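Long-range contact in PR domain zinc finger protein 2 (Homo sapiens, PDB 2QPW), which transfers methyl groups from S-adenosyl-L-methionine to a lysine of histone H3 through the PR (SET-related) domain held in this chain: residues A[43-48]-A[135-140]. Residues are numbered along the deposited sequence; the frame is centred on the assembly and turned at random.
Sequences IGVWAT and EELLVW
Trp46 and Glu136 form a non-hydrogen-bonded antiparallel pair, a single beta bridge framed by Leu137 N to Val45 O (2.9 Å) and Ala47 N to Glu135 O (3.0 Å, N-H...O 173°). In this PR domain, a SET-type fold, the bridge ties strand 43-47, hairpin partner of strand 31-35, to the chain leading into strand 138-139, next to strand 104-119. Glu136 lies over one face of the Trp46 indole: its CB sits 3.9 Å from the centroid of the six-membered ring, 7° off the normal, a CH-pi contact. Because Glu136 CG is anti to the backbone N (chi1 -175°) and the chain stays extended, the carboxylate runs past the CE2-CZ2 bond, stacked nearly parallel to the ring, OE1 4.0 Å from Trp46 CZ2. OE2 bonds to Ser36 OG and OE1 to Ala37 N, while Trp46 NE1 bonds to Phe34 O; the stacked pair is thus pinned at its polar ends to the 31-35 strand and the turn after it. Leu137 splits its branches, CD2 meeting Val45 CG1 at 4.0 Å and CD1 reaching Ala47 CB at 4.2 Å. Beside the bridge, one water accepts from Val45 N and donates to Glu136 OE2 and, at 2.8 Å, to Leu137 O.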
loop_
_atom_site.group_PDB
_atom_site.type_symbol
_atom_site.label_atom_id
_atom_site.label_comp_id
_atom_site.label_asym_id
_atom_site.label_seq_id
_atom_site.Cartn_x
_atom_site.Cartn_y
_atom_site.Cartn_z
ATOM N N ILE A 43 8.203 1.819 7.381
ATOM C CA ILE A 43 8.062 3.008 6.559
ATOM C C ILE A 43 6.655 3.043 5.991
ATOM O O ILE A 43 6.103 1.991 5.629
ATOM C CB ILE A 43 9.161 3.058 5.439
ATOM C CG1 ILE A 43 10.560 3.220 6.085
ATOM C CG2 ILE A 43 8.863 4.144 4.427
ATOM C CD1 ILE A 43 10.684 4.507 7.018
ATOM N N GLY A 44 6.081 4.247 5.938
ATOM C CA GLY A 44 4.758 4.493 5.329
ATOM C C GLY A 44 4.843 5.644 4.304
ATOM O O GLY A 44 5.939 6.082 3.948
ATOM N N VAL A 45 3.680 6.061 3.770
ATOM C CA VAL A 45 3.589 7.068 2.703
ATOM C C VAL A 45 2.677 8.196 3.180
ATOM O O VAL A 45 1.615 7.925 3.737
ATOM C CB VAL A 45 2.974 6.455 1.400
ATOM C CG1 VAL A 45 3.011 7.445 0.257
ATOM C CG2 VAL A 45 3.738 5.134 1.018
ATOM N N TRP A 46 3.106 9.437 2.940
ATOM C CA TRP A 46 2.427 10.651 3.452
ATOM C C TRP A 46 2.195 11.680 2.367
ATOM O O TRP A 46 3.022 11.845 1.470
ATOM C CB TRP A 46 3.253 11.319 4.572
ATOM C CG TRP A 46 3.479 10.449 5.769
ATOM C CD1 TRP A 46 4.357 9.428 5.866
ATOM C CD2 TRP A 46 2.841 10.561 7.054
ATOM N NE1 TRP A 46 4.305 8.857 7.127
ATOM C CE2 TRP A 46 3.376 9.531 7.875
ATOM C CE3 TRP A 46 1.839 11.398 7.577
ATOM C CZ2 TRP A 46 2.965 9.329 9.228
ATOM C CZ3 TRP A 46 1.425 11.210 8.936
ATOM C CH2 TRP A 46 1.983 10.159 9.726
ATOM N N ALA A 47 1.085 12.396 2.439
ATOM C CA ALA A 47 0.813 13.461 1.439
ATOM C C ALA A 47 1.691 14.676 1.742
ATOM O O ALA A 47 1.913 15.005 2.924
ATOM C CB ALA A 47 -0.660 13.852 1.486
ATOM N N THR A 48 2.210 15.303 0.685
ATOM C CA THR A 48 3.059 16.516 0.844
ATOM C C THR A 48 2.290 17.798 0.509
ATOM O O THR A 48 2.771 18.942 0.766
ATOM C CB THR A 48 4.296 16.472 -0.094
ATOM O OG1 THR A 48 3.852 16.469 -1.455
ATOM C CG2 THR A 48 5.200 15.265 0.202
ATOM N N GLU A 135 -1.037 14.141 6.148
ATOM C CA GLU A 135 -1.874 12.953 6.476
ATOM C C GLU A 135 -1.278 11.680 5.845
ATOM O O GLU A 135 -0.747 11.720 4.726
ATOM C CB GLU A 135 -3.366 13.112 6.049
ATOM C CG GLU A 135 -4.123 14.236 6.818
ATOM C CD GLU A 135 -5.621 14.392 6.461
ATOM O OE1 GLU A 135 -6.082 13.979 5.354
ATOM O OE2 GLU A 135 -6.344 14.996 7.312
ATOM N N GLU A 136 -1.395 10.564 6.558
ATOM C CA GLU A 136 -0.853 9.256 6.077
ATOM C C GLU A 136 -1.805 8.640 5.049
ATOM O O GLU A 136 -3.034 8.648 5.257
ATOM C CB GLU A 136 -0.619 8.266 7.251
ATOM C CG GLU A 136 0.057 6.942 6.797
ATOM C CD GLU A 136 0.625 6.066 7.921
ATOM O OE1 GLU A 136 0.366 6.345 9.125
ATOM O OE2 GLU A 136 1.330 5.063 7.606
ATOM N N LEU A 137 -1.237 8.115 3.955
ATOM C CA LEU A 137 -2.010 7.334 2.977
ATOM C C LEU A 137 -2.223 5.917 3.530
ATOM O O LEU A 137 -1.251 5.253 3.905
ATOM C CB LEU A 137 -1.303 7.259 1.610
ATOM C CG LEU A 137 -1.554 8.378 0.582
ATOM C CD1 LEU A 137 -1.159 9.718 1.167
ATOM C CD2 LEU A 137 -0.757 8.069 -0.768
ATOM N N LEU A 138 -3.489 5.492 3.570
ATOM C CA LEU A 138 -3.894 4.167 4.127
ATOM C C LEU A 138 -4.895 3.464 3.215
ATOM O O LEU A 138 -5.960 3.987 2.905
ATOM C CB LEU A 138 -4.527 4.312 5.520
ATOM C CG LEU A 138 -3.613 4.887 6.591
ATOM C CD1 LEU A 138 -4.383 5.116 7.929
ATOM C CD2 LEU A 138 -2.370 3.993 6.886
ATOM N N VAL A 139 -4.546 2.256 2.806
ATOM C CA VAL A 139 -5.414 1.480 1.880
ATOM C C VAL A 139 -6.297 0.508 2.663
ATOM O O VAL A 139 -5.932 0.063 3.774
ATOM C CB VAL A 139 -4.543 0.742 0.809
ATOM C CG1 VAL A 139 -3.691 -0.430 1.386
ATOM C CG2 VAL A 139 -5.391 0.292 -0.426
ATOM N N TRP A 140 -7.458 0.176 2.106
ATOM C CA TRP A 140 -8.250 -0.966 2.640
ATOM C C TRP A 140 -9.086 -1.518 1.464
ATOM O O TRP A 140 -8.994 -0.993 0.332
ATOM C CB TRP A 140 -9.156 -0.557 3.841
ATOM C CG TRP A 140 -9.364 -1.724 4.846
ATOM C CD1 TRP A 140 -8.435 -2.241 5.705
ATOM C CD2 TRP A 140 -10.562 -2.476 5.053
ATOM N NE1 TRP A 140 -8.979 -3.290 6.437
ATOM C CE2 TRP A 140 -10.282 -3.454 6.047
ATOM C CE3 TRP A 140 -11.841 -2.438 4.478
ATOM C CZ2 TRP A 140 -11.235 -4.366 6.480
ATOM C CZ3 TRP A 140 -12.809 -3.363 4.927
ATOM C CH2 TRP A 140 -12.491 -4.311 5.910
HETATM O O HOH W 1 1.248 4.505 4.790
#